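PDB 7AVH: LPXTG cell wall surface protein from Streptococcus gordonii, which probably serves as a cell-wall-anchored adhesin whose tandem SHIRT repeats, two of them in this fragment, hold its adhesive part away from the bacterial surface. Local coordinates for residues Ala83-Ala88 with Gln113-Asp118; Gly137-Lys142 with Trp162-Ala167; Gly35-Pro40 with Lys62-Ile67; Glu7-Thr12 with Val75-Phe80. All blocks are in the same frame, centred on the assembly; numbering follows the deposited sequence. Where two conformers were deposited one is given.

Contact 1: residues Ala83-Ala88 with Gln113-Asp118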
# COMPACT_ATOMS: atom_id res chain seq x y z
N ALA A 83 -1.59 -4.36 -0.05
CA ALA A 83 -1.65 -4.82 1.34
C ALA A 83 -1.64 -3.64 2.33
O ALA A 83 -1.17 -2.54 2.01
CB ALA A 83 -0.49 -5.73 1.58
N PRO A 84 -2.25 -3.84 3.52
CA PRO A 84 -2.23 -2.85 4.59
C PRO A 84 -0.85 -2.26 4.87
O PRO A 84 0.13 -3.00 4.87
CB PRO A 84 -2.76 -3.61 5.82
CG PRO A 84 -3.72 -4.56 5.13
CD PRO A 84 -2.92 -5.09 3.96
N THR A 85 -0.81 -0.95 4.95
CA THR A 85 0.43 -0.20 5.32
C THR A 85 0.32 0.34 6.73
O THR A 85 -0.74 0.39 7.33
CB THR A 85 0.71 0.92 4.32
OG1 THR A 85 -0.43 1.78 4.27
CG2 THR A 85 0.96 0.36 2.93
N TYR A 86 1.44 0.86 7.21
CA TYR A 86 1.59 1.31 8.62
C TYR A 86 2.23 2.70 8.62
O TYR A 86 2.70 3.18 7.58
CB TYR A 86 2.36 0.26 9.38
CG TYR A 86 1.63 -1.06 9.44
CD1 TYR A 86 0.63 -1.28 10.36
CD2 TYR A 86 1.85 -2.05 8.53
CE1 TYR A 86 -0.10 -2.44 10.39
CE2 TYR A 86 1.06 -3.22 8.50
CZ TYR A 86 0.10 -3.43 9.46
OH TYR A 86 -0.69 -4.57 9.48
N LYS A 87 2.29 3.24 9.83
CA LYS A 87 2.88 4.57 10.06
C LYS A 87 4.10 4.44 10.98
O LYS A 87 4.24 3.51 11.73
CB LYS A 87 1.85 5.50 10.73
CG LYS A 87 0.63 5.74 9.87
CD LYS A 87 -0.30 6.80 10.49
CE LYS A 87 -1.54 6.99 9.64
NZ LYS A 87 -2.53 7.89 10.28
N ALA A 88 4.91 5.48 10.91
CA ALA A 88 5.95 5.71 11.92
C ALA A 88 5.75 7.07 12.52
O ALA A 88 5.69 8.05 11.81
CB ALA A 88 7.32 5.61 11.30
N GLN A 113 5.21 9.51 9.38
CA GLN A 113 5.52 8.86 8.10
C GLN A 113 4.40 7.87 7.82
O GLN A 113 4.01 7.12 8.67
CB GLN A 113 6.84 8.16 8.10
CG GLN A 113 8.00 9.04 8.48
CD GLN A 113 9.21 8.20 8.69
OE1 GLN A 113 9.33 7.06 8.22
NE2 GLN A 113 10.17 8.73 9.41
N THR A 114 3.82 7.95 6.65
CA THR A 114 2.67 7.09 6.30
C THR A 114 3.01 6.17 5.15
O THR A 114 4.00 6.31 4.45
CB THR A 114 1.48 8.00 6.01
OG1 THR A 114 1.69 8.77 4.82
CG2 THR A 114 1.06 8.92 7.14
N ASP A 115 2.09 5.20 4.97
CA ASP A 115 2.08 4.28 3.80
C ASP A 115 3.34 3.42 3.78
O ASP A 115 3.88 3.13 2.72
CB ASP A 115 1.92 5.04 2.49
CG ASP A 115 0.85 6.11 2.54
OD1 ASP A 115 -0.33 5.74 2.44
OD2 ASP A 115 1.23 7.32 2.71
N LEU A 116 3.83 3.05 4.97
CA LEU A 116 5.02 2.18 5.07
C LEU A 116 4.59 0.72 4.88
O LEU A 116 3.68 0.24 5.53
CB LEU A 116 5.70 2.37 6.42
CG LEU A 116 6.09 3.80 6.82
CD1 LEU A 116 6.83 3.82 8.13
CD2 LEU A 116 6.89 4.45 5.73
N LYS A 117 5.30 0.02 4.03
CA LYS A 117 5.01 -1.39 3.77
C LYS A 117 5.40 -2.28 4.94
O LYS A 117 6.45 -2.09 5.60
CB LYS A 117 5.72 -1.85 2.51
CG LYS A 117 5.08 -1.20 1.29
CD LYS A 117 5.51 -1.79 -0.02
CE LYS A 117 5.03 -0.98 -1.20
NZ LYS A 117 5.67 -1.59 -2.39
N ASP A 118 4.55 -3.24 5.21
CA ASP A 118 4.88 -4.30 6.18
C ASP A 118 6.21 -4.97 5.78
O ASP A 118 6.45 -5.26 4.56
CB ASP A 118 3.77 -5.35 6.32
CG ASP A 118 3.70 -6.02 7.70
OD1 ASP A 118 4.52 -5.70 8.55
OD2 ASP A 118 2.78 -6.85 7.95
O HOH W 1 2.31 -3.36 3.17
O HOH W 2 -0.33 4.45 6.30
O HOH W 3 0.15 -6.63 7.81

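Contact 2: residues Gly137-Lys142 with Trp162-Ala167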
# COMPACT_ATOMS: atom_id res chain seq x y z
N GLY A 137 17.93 28.98 29.00
CA GLY A 137 19.08 28.22 28.50
C GLY A 137 18.82 27.62 27.14
O GLY A 137 18.03 28.17 26.36
N THR A 138 19.57 26.61 26.80
CA THR A 138 19.45 26.03 25.45
C THR A 138 19.08 24.57 25.57
O THR A 138 19.63 23.79 26.34
CB THR A 138 20.77 26.24 24.68
OG1 THR A 138 20.95 27.63 24.41
CG2 THR A 138 20.87 25.55 23.33
N TRP A 139 18.19 24.17 24.64
CA TRP A 139 17.78 22.78 24.43
C TRP A 139 18.51 22.25 23.22
O TRP A 139 18.47 22.90 22.17
CB TRP A 139 16.29 22.70 24.25
CG TRP A 139 15.52 22.95 25.49
CD1 TRP A 139 15.01 24.13 25.93
CD2 TRP A 139 15.20 21.96 26.46
NE1 TRP A 139 14.38 23.95 27.13
CE2 TRP A 139 14.47 22.63 27.49
CE3 TRP A 139 15.41 20.58 26.56
CZ2 TRP A 139 13.90 21.93 28.58
CZ3 TRP A 139 14.88 19.90 27.63
CH2 TRP A 139 14.11 20.57 28.62
N SER A 140 19.10 21.06 23.35
CA SER A 140 19.84 20.39 22.25
C SER A 140 19.19 19.02 22.04
O SER A 140 18.84 18.35 23.05
CB SER A 140 21.32 20.23 22.62
OG SER A 140 22.09 19.71 21.53
N PHE A 141 19.02 18.63 20.78
CA PHE A 141 18.55 17.27 20.50
C PHE A 141 19.69 16.29 20.70
O PHE A 141 20.82 16.52 20.18
CB PHE A 141 18.00 17.25 19.09
CG PHE A 141 17.38 15.91 18.75
CD1 PHE A 141 16.26 15.51 19.41
CD2 PHE A 141 17.89 15.12 17.75
CE1 PHE A 141 15.65 14.30 19.16
CE2 PHE A 141 17.24 13.94 17.41
CZ PHE A 141 16.13 13.54 18.13
N LYS A 142 19.42 15.17 21.34
CA LYS A 142 20.40 14.08 21.56
C LYS A 142 20.26 13.03 20.46
O LYS A 142 21.11 12.95 19.57
CB LYS A 142 20.25 13.54 22.99
CG LYS A 142 21.18 12.42 23.44
CD LYS A 142 20.92 11.88 24.85
CE LYS A 142 21.75 10.65 25.25
NZ LYS A 142 23.06 10.50 24.54
N TRP A 162 15.63 15.42 24.13
CA TRP A 162 16.32 16.75 24.13
C TRP A 162 16.90 16.98 25.54
O TRP A 162 16.25 16.61 26.53
CB TRP A 162 15.36 17.87 23.82
CG TRP A 162 14.79 17.81 22.42
CD1 TRP A 162 13.87 16.92 21.90
CD2 TRP A 162 15.14 18.71 21.36
NE1 TRP A 162 13.60 17.27 20.61
CE2 TRP A 162 14.35 18.35 20.21
CE3 TRP A 162 15.94 19.86 21.25
CZ2 TRP A 162 14.42 19.05 19.04
CZ3 TRP A 162 16.03 20.53 20.07
CH2 TRP A 162 15.25 20.14 18.96
N GLU A 163 18.08 17.61 25.60
CA GLU A 163 18.70 17.97 26.89
C GLU A 163 18.84 19.47 27.00
O GLU A 163 19.07 20.15 26.03
CB GLU A 163 20.04 17.24 27.04
CG GLU A 163 19.94 15.76 27.28
CD GLU A 163 21.30 15.09 26.97
OE1 GLU A 163 22.03 15.51 26.00
OE2 GLU A 163 21.65 14.15 27.69
N PHE A 164 18.79 19.92 28.26
CA PHE A 164 18.80 21.34 28.61
C PHE A 164 20.08 21.74 29.29
O PHE A 164 20.53 21.02 30.20
CB PHE A 164 17.67 21.65 29.60
CG PHE A 164 17.52 23.08 30.00
CD1 PHE A 164 17.10 24.08 29.17
CD2 PHE A 164 17.85 23.40 31.29
CE1 PHE A 164 16.97 25.38 29.61
CE2 PHE A 164 17.73 24.71 31.74
CZ PHE A 164 17.31 25.70 30.90
N THR A 165 20.62 22.85 28.85
CA THR A 165 21.78 23.46 29.57
C THR A 165 21.36 24.83 30.02
O THR A 165 21.05 25.70 29.18
CB THR A 165 22.95 23.55 28.59
OG1 THR A 165 23.29 22.30 27.97
CG2 THR A 165 24.19 24.00 29.27
N PRO A 166 21.40 25.15 31.36
CA PRO A 166 20.94 26.48 31.78
C PRO A 166 21.86 27.62 31.30
O PRO A 166 23.06 27.34 31.15
CB PRO A 166 21.04 26.41 33.33
CG PRO A 166 21.94 25.23 33.59
CD PRO A 166 21.62 24.23 32.50
N ALA A 167 21.33 28.82 31.15
CA ALA A 167 22.07 29.99 30.63
C ALA A 167 23.25 30.34 31.57
O ALA A 167 23.11 30.00 32.75
CB ALA A 167 21.11 31.13 30.50
O HOH W 4 21.70 21.60 25.92
O HOH W 5 21.81 17.05 23.68

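Contact 3: residues Gly35-Pro40 with Lys62-Ile67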
# COMPACT_ATOMS: atom_id res chain seq x y z
N GLY A 35 -24.91 -16.80 -34.92
CA GLY A 35 -26.08 -16.02 -34.56
C GLY A 35 -26.58 -16.20 -33.14
O GLY A 35 -27.51 -15.46 -32.78
N SER A 36 -26.01 -17.12 -32.36
CA SER A 36 -26.39 -17.32 -30.94
C SER A 36 -25.74 -16.25 -30.06
O SER A 36 -24.81 -15.54 -30.51
CB SER A 36 -26.00 -18.71 -30.43
OG SER A 36 -24.59 -18.93 -30.38
N GLN A 37 -26.17 -16.16 -28.83
CA GLN A 37 -25.56 -15.26 -27.82
C GLN A 37 -24.45 -16.03 -27.09
O GLN A 37 -24.65 -17.12 -26.53
CB GLN A 37 -26.57 -14.84 -26.75
CG GLN A 37 -27.67 -13.90 -27.26
CD GLN A 37 -27.03 -12.66 -27.83
OE1 GLN A 37 -26.43 -11.83 -27.11
NE2 GLN A 37 -27.15 -12.54 -29.14
N ALA A 38 -23.26 -15.46 -27.08
CA ALA A 38 -22.16 -15.96 -26.25
C ALA A 38 -22.06 -15.12 -24.98
O ALA A 38 -22.13 -13.89 -25.07
CB ALA A 38 -20.92 -15.93 -27.03
N THR A 39 -21.95 -15.79 -23.88
CA THR A 39 -21.68 -15.09 -22.61
C THR A 39 -20.42 -15.68 -22.02
O THR A 39 -20.21 -16.89 -21.99
CB THR A 39 -22.82 -15.20 -21.59
OG1 THR A 39 -23.00 -16.59 -21.32
CG2 THR A 39 -24.09 -14.55 -22.07
N PRO A 40 -19.54 -14.81 -21.45
CA PRO A 40 -18.26 -15.27 -21.00
C PRO A 40 -18.45 -16.14 -19.74
O PRO A 40 -19.34 -15.99 -18.94
CB PRO A 40 -17.51 -13.95 -20.70
CG PRO A 40 -18.59 -12.96 -20.44
CD PRO A 40 -19.72 -13.39 -21.39
N LYS A 62 -17.79 -6.95 -22.07
CA LYS A 62 -19.13 -7.20 -22.65
C LYS A 62 -19.76 -8.32 -21.82
O LYS A 62 -19.04 -9.29 -21.51
CB LYS A 62 -18.95 -7.60 -24.12
CG LYS A 62 -18.53 -6.46 -25.05
CD LYS A 62 -18.40 -6.87 -26.48
CE LYS A 62 -16.95 -7.14 -26.84
NZ LYS A 62 -16.39 -8.28 -26.08
N THR A 63 -20.99 -8.22 -21.44
CA THR A 63 -21.53 -9.38 -20.69
C THR A 63 -22.14 -10.41 -21.66
O THR A 63 -22.45 -11.50 -21.20
CB THR A 63 -22.41 -8.93 -19.56
OG1 THR A 63 -23.40 -8.16 -20.18
CG2 THR A 63 -21.73 -8.05 -18.52
N SER A 64 -22.20 -10.11 -22.94
CA SER A 64 -22.63 -11.05 -23.97
C SER A 64 -22.29 -10.46 -25.30
O SER A 64 -22.09 -9.27 -25.41
CB SER A 64 -24.08 -11.35 -23.83
OG SER A 64 -24.81 -10.17 -24.10
N GLU A 65 -22.32 -11.31 -26.31
CA GLU A 65 -22.17 -10.83 -27.68
C GLU A 65 -22.83 -11.85 -28.59
O GLU A 65 -22.81 -13.03 -28.31
CB GLU A 65 -20.71 -10.72 -28.08
CG GLU A 65 -20.50 -9.96 -29.37
CD GLU A 65 -19.03 -9.61 -29.47
OE1 GLU A 65 -18.27 -10.47 -30.02
OE2 GLU A 65 -18.65 -8.50 -29.07
N THR A 66 -23.35 -11.33 -29.69
CA THR A 66 -23.92 -12.16 -30.75
C THR A 66 -22.78 -12.73 -31.58
O THR A 66 -21.90 -11.99 -32.05
CB THR A 66 -24.89 -11.35 -31.59
OG1 THR A 66 -25.96 -10.87 -30.78
CG2 THR A 66 -25.47 -12.18 -32.70
N ILE A 67 -22.75 -14.04 -31.75
CA ILE A 67 -21.78 -14.66 -32.68
C ILE A 67 -22.21 -14.29 -34.12
O ILE A 67 -23.41 -14.52 -34.51
CB ILE A 67 -21.78 -16.19 -32.50
CG1 ILE A 67 -21.33 -16.63 -31.09
CG2 ILE A 67 -20.90 -16.86 -33.54
CD1 ILE A 67 -19.91 -16.21 -30.74

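Contact 4: residues Glu7-Thr12 with Val75-Phe80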
# COMPACT_ATOMS: atom_id res chain seq x y z
N GLU A 7 -9.64 -13.43 -22.22
CA GLU A 7 -8.31 -12.91 -21.79
C GLU A 7 -8.52 -12.05 -20.53
O GLU A 7 -9.56 -11.45 -20.36
CB GLU A 7 -7.67 -12.14 -22.96
CG GLU A 7 -8.08 -10.67 -23.08
CD GLU A 7 -7.26 -9.68 -23.93
OE1 GLU A 7 -6.57 -8.72 -23.37
OE2 GLU A 7 -7.27 -9.85 -25.17
N PHE A 8 -7.47 -12.00 -19.70
CA PHE A 8 -7.48 -11.16 -18.49
C PHE A 8 -6.48 -10.02 -18.64
O PHE A 8 -5.45 -10.17 -19.29
CB PHE A 8 -7.06 -11.97 -17.28
CG PHE A 8 -8.07 -12.95 -16.76
CD1 PHE A 8 -9.45 -12.85 -17.02
CD2 PHE A 8 -7.65 -13.91 -15.90
CE1 PHE A 8 -10.32 -13.76 -16.43
CE2 PHE A 8 -8.50 -14.80 -15.32
CZ PHE A 8 -9.86 -14.75 -15.61
N MET A 9 -6.82 -8.92 -17.99
CA MET A 9 -5.91 -7.76 -17.94
C MET A 9 -6.03 -7.12 -16.57
O MET A 9 -7.05 -7.14 -15.94
CB MET A 9 -6.29 -6.76 -19.03
CG MET A 9 -7.68 -6.11 -18.88
SD MET A 9 -7.89 -4.81 -20.13
CE MET A 9 -7.04 -3.46 -19.36
N SER A 10 -4.92 -6.41 -16.24
CA SER A 10 -4.92 -5.60 -15.03
C SER A 10 -5.61 -4.27 -15.33
O SER A 10 -5.25 -3.61 -16.37
CB SER A 10 -3.50 -5.30 -14.65
OG SER A 10 -3.52 -4.31 -13.60
N GLY A 11 -6.49 -3.81 -14.45
CA GLY A 11 -7.09 -2.50 -14.50
C GLY A 11 -6.45 -1.52 -13.52
O GLY A 11 -7.04 -0.46 -13.30
N THR A 12 -5.25 -1.87 -13.03
CA THR A 12 -4.51 -1.01 -12.07
C THR A 12 -3.18 -0.59 -12.69
O THR A 12 -2.29 -1.41 -12.88
CB THR A 12 -4.32 -1.76 -10.75
OG1 THR A 12 -5.61 -2.09 -10.22
CG2 THR A 12 -3.51 -0.93 -9.78
N VAL A 75 -12.77 -9.82 -22.67
CA VAL A 75 -11.62 -9.31 -21.90
C VAL A 75 -12.11 -9.01 -20.44
O VAL A 75 -12.95 -8.17 -20.27
CB VAL A 75 -11.04 -8.05 -22.54
CG1 VAL A 75 -9.85 -7.58 -21.69
CG2 VAL A 75 -10.61 -8.28 -23.96
N GLY A 76 -11.48 -9.72 -19.49
CA GLY A 76 -11.88 -9.56 -18.10
C GLY A 76 -10.80 -8.74 -17.34
O GLY A 76 -9.60 -9.07 -17.46
N THR A 77 -11.27 -7.77 -16.59
CA THR A 77 -10.37 -6.88 -15.81
C THR A 77 -10.36 -7.27 -14.36
O THR A 77 -11.41 -7.46 -13.78
CB THR A 77 -10.80 -5.44 -16.04
OG1 THR A 77 -10.62 -5.07 -17.41
CG2 THR A 77 -9.98 -4.47 -15.24
N TRP A 78 -9.11 -7.34 -13.81
CA TRP A 78 -8.89 -7.47 -12.35
C TRP A 78 -8.26 -6.17 -11.85
O TRP A 78 -7.40 -5.63 -12.52
CB TRP A 78 -7.95 -8.63 -12.09
CG TRP A 78 -8.49 -9.98 -12.47
CD1 TRP A 78 -8.68 -10.47 -13.76
CD2 TRP A 78 -8.86 -11.03 -11.57
NE1 TRP A 78 -9.12 -11.77 -13.66
CE2 TRP A 78 -9.32 -12.14 -12.37
CE3 TRP A 78 -8.86 -11.15 -10.18
CZ2 TRP A 78 -9.70 -13.32 -11.79
CZ3 TRP A 78 -9.29 -12.33 -9.61
CH2 TRP A 78 -9.76 -13.40 -10.43
N GLU A 79 -8.61 -5.85 -10.62
CA GLU A 79 -7.99 -4.64 -10.00
C GLU A 79 -7.26 -5.04 -8.71
O GLU A 79 -7.70 -5.97 -8.00
CB GLU A 79 -9.09 -3.61 -9.69
CG GLU A 79 -9.66 -2.96 -10.97
CD GLU A 79 -10.84 -2.02 -10.77
OE1 GLU A 79 -11.53 -2.12 -9.73
OE2 GLU A 79 -11.09 -1.21 -11.69
N PHE A 80 -6.22 -4.25 -8.41
CA PHE A 80 -5.29 -4.56 -7.31
C PHE A 80 -5.48 -3.54 -6.18
O PHE A 80 -5.54 -2.34 -6.44
CB PHE A 80 -3.84 -4.53 -7.82
CG PHE A 80 -2.78 -4.72 -6.78
CD1 PHE A 80 -2.51 -5.98 -6.31
CD2 PHE A 80 -2.06 -3.63 -6.29
CE1 PHE A 80 -1.52 -6.19 -5.37
CE2 PHE A 80 -1.06 -3.83 -5.34
CZ PHE A 80 -0.78 -5.11 -4.91

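Contact 1: residues Ala83-Ala88 with Gln113-Asp118
Tyr86 and Leu116 form an antiparallel hydrogen-bonded pair, and a second such pair joins Ala88 to Gln113, but the strands cross at 130° and the register slips by one residue between the two pairs. Tyr86 N and Leu116 N each bond the other residue's carbonyl O, at 2.9 Å for Tyr86 N to Leu116 O. The extra residue is Asp115, with both backbone angles positive; Asp115 and Leu116 together face Tyr86, a G1 beta bulge at the end of the second SHIRT domain that adjoins the first. Leu116 CD1 then lies against Ala88 CB at 3.7 Å; Gln113 runs past Ala88 CB, and its NE2 bonds Thr123 O and Thr125 OG1. Across from the bulge, Thr85 CB sits 3.3 Å from Leu116 O, while a water that accepts from Asp115 N also makes a weak bond to Thr85 OG1. The Tyr86 ring, its CG beside the backbone N (chi1 -63°), runs toward Asp118; ring and carboxylate planes are 58° apart, with CE2 3.9 Å from Asp118 CG. A water at the ring edge joins Tyr86 OH to Asp118, donating to the carboxylate OD2 at 2.6 Å, and Gly153 N bonds OD1. On the solvent side, the Lys87 chain lies alongside Thr114 CG2.

Contact 2: residues Gly137-Lys142 with Trp162-Ala167
Trp139 pairs with Phe164, and Phe141 with Trp162 two residues along, the indole now coming from the other strand, in this antiparallel beta pairing of the second SHIRT domain; both are non-hydrogen-bonded pairs. Each phenylalanine slides its CB over the six-membered ring of the partnering indole: Phe164 CB is 3.7 Å from the Trp139 ring centroid, 4° off the normal, and Phe141 CB stands at the same height over Trp162, two matching CH-pi contacts. Both phenylalanine CG atoms lie anti to the backbone N (chi1 -177° for Phe164), which carries each ring on over its indole. The ring pairs themselves are oblique, with planes 45° apart for Trp139 and Phe164. The Trp139 indole also packs by CE3 on the CB of Trp162, 3.9 Å away, and Val105 of helix 103-106 touches both tryptophans. Gly137, beside Phe164 CE1, has no side chain to collide with that ring. The other face of the strands is polar: a water donates to Thr138 O and Glu163 O and also bonds Thr165 OG1. Glu163 turns its carboxylate toward Lys142, yet the charged ends stay apart, and their nearest approach is Lys142 CD to Glu163 OE2 at 3.7 Å.

Contact 3: residues Gly35-Pro40 with Lys62-Ile67
Gln37 reaches across to Thr66 along the outer face of a short antiparallel pairing. Its CB leaves the non-hydrogen-bonded pair with Thr66, and CG lies beside the backbone N; the chain then bends at chi2 (-58°), swinging the amide over the neighbouring strand. CD comes within 3.6 Å of Thr66 OG1. At the tip, OE1 passes 3.8 Å from Ser64 OG, whereas NE2 donates to Thr66 OG1 in a short bond of 2.6 Å. That hydroxyl lies only 8° out of the amide plane and the N-H points well at it (159°), which helps to set the amide's rotation. Beneath, Ala38 and Glu65 exchange two backbone bonds, and Ile67 N bonds Ser36 O. On the inner face Ala38 CB touches Ile67 CD1 at 3.9 Å, with Ala72 and Tyr2 also against Ile67. Pro40 closes the other end, its CD 3.3 Å from Thr63 O and its ring on Phe74 and His6. Gly35, at a positive phi, bonds Ile67 O through its N-H. The whole is a two-stranded antiparallel ribbon, 37-38 with 65-66, laid beside the main sheet of the first SHIRT domain.

Contact 4: residues Glu7-Thr12 with Val75-Phe80
Phe8 and Trp78 pack on the inner face of a parallel strand pair, 7-10 beside 75-80, that joins the first and last strands of the N-terminal SHIRT domain, whose family belongs to the ubiquitin clan. This is the tight side. The indole comes edge-on to the phenyl ring in a T-shaped pair, planes 71° apart, with Trp78 NE1 3.2 Å above the Phe8 plane and over its centre. Trp78 CG lies beside its backbone N (chi1 -65°), which leans the indole back toward Phe8. Gly76, paired with Phe8, puts no side chain beside Phe8 CD1, and Val21 of helix 19-22 touches both aromatics. The opposite face is the solvent side, with Met9 exposed and contacts made chain to chain rather than ring to ring. There Glu7 lies alongside Val75, with CG 3.6 Å from Val75 CG2, while its OE2 bonds His73; Met9 SD, at the bend of its chain, rests 3.7 Å from Val75 CG1. Thr77 CG2 packs beside Gly11 CA. Backbone bonds alternate across the pair, from Gly76 N to Glu7 O through to Gly11 N to Trp78 O. Past them, in an ST turn, Thr12 N bonds Ser10 OG, which also bonds Lys15 O, and Thr12 OG1 accepts Phe80 N at 2.9 Å.

Overall arrangement
Contacts 1 and 4 share the long strand 72-94, which runs from one SHIRT repeat into the next: contact 4 pairs its early part in parallel with strand 2-10, contact 1 its later part antiparallel with strand 113-117. Their centres are about 26 Å apart. Contact 2 lies at the far end of the second repeat, about 76 Å from contact 3 between centres, in keeping with an elongated molecule. Contact 2 is partly buried; contacts 1, 3 and 4 lie at the surface. Contacts 2 and 4 both put tryptophan and phenylalanine on one face of the same sheet; the other face is polar in contact 2 and mixed in contact 4. Contact 1 is bulged and water-bridged, contact 3 tied by an amide-hydroxyl bond.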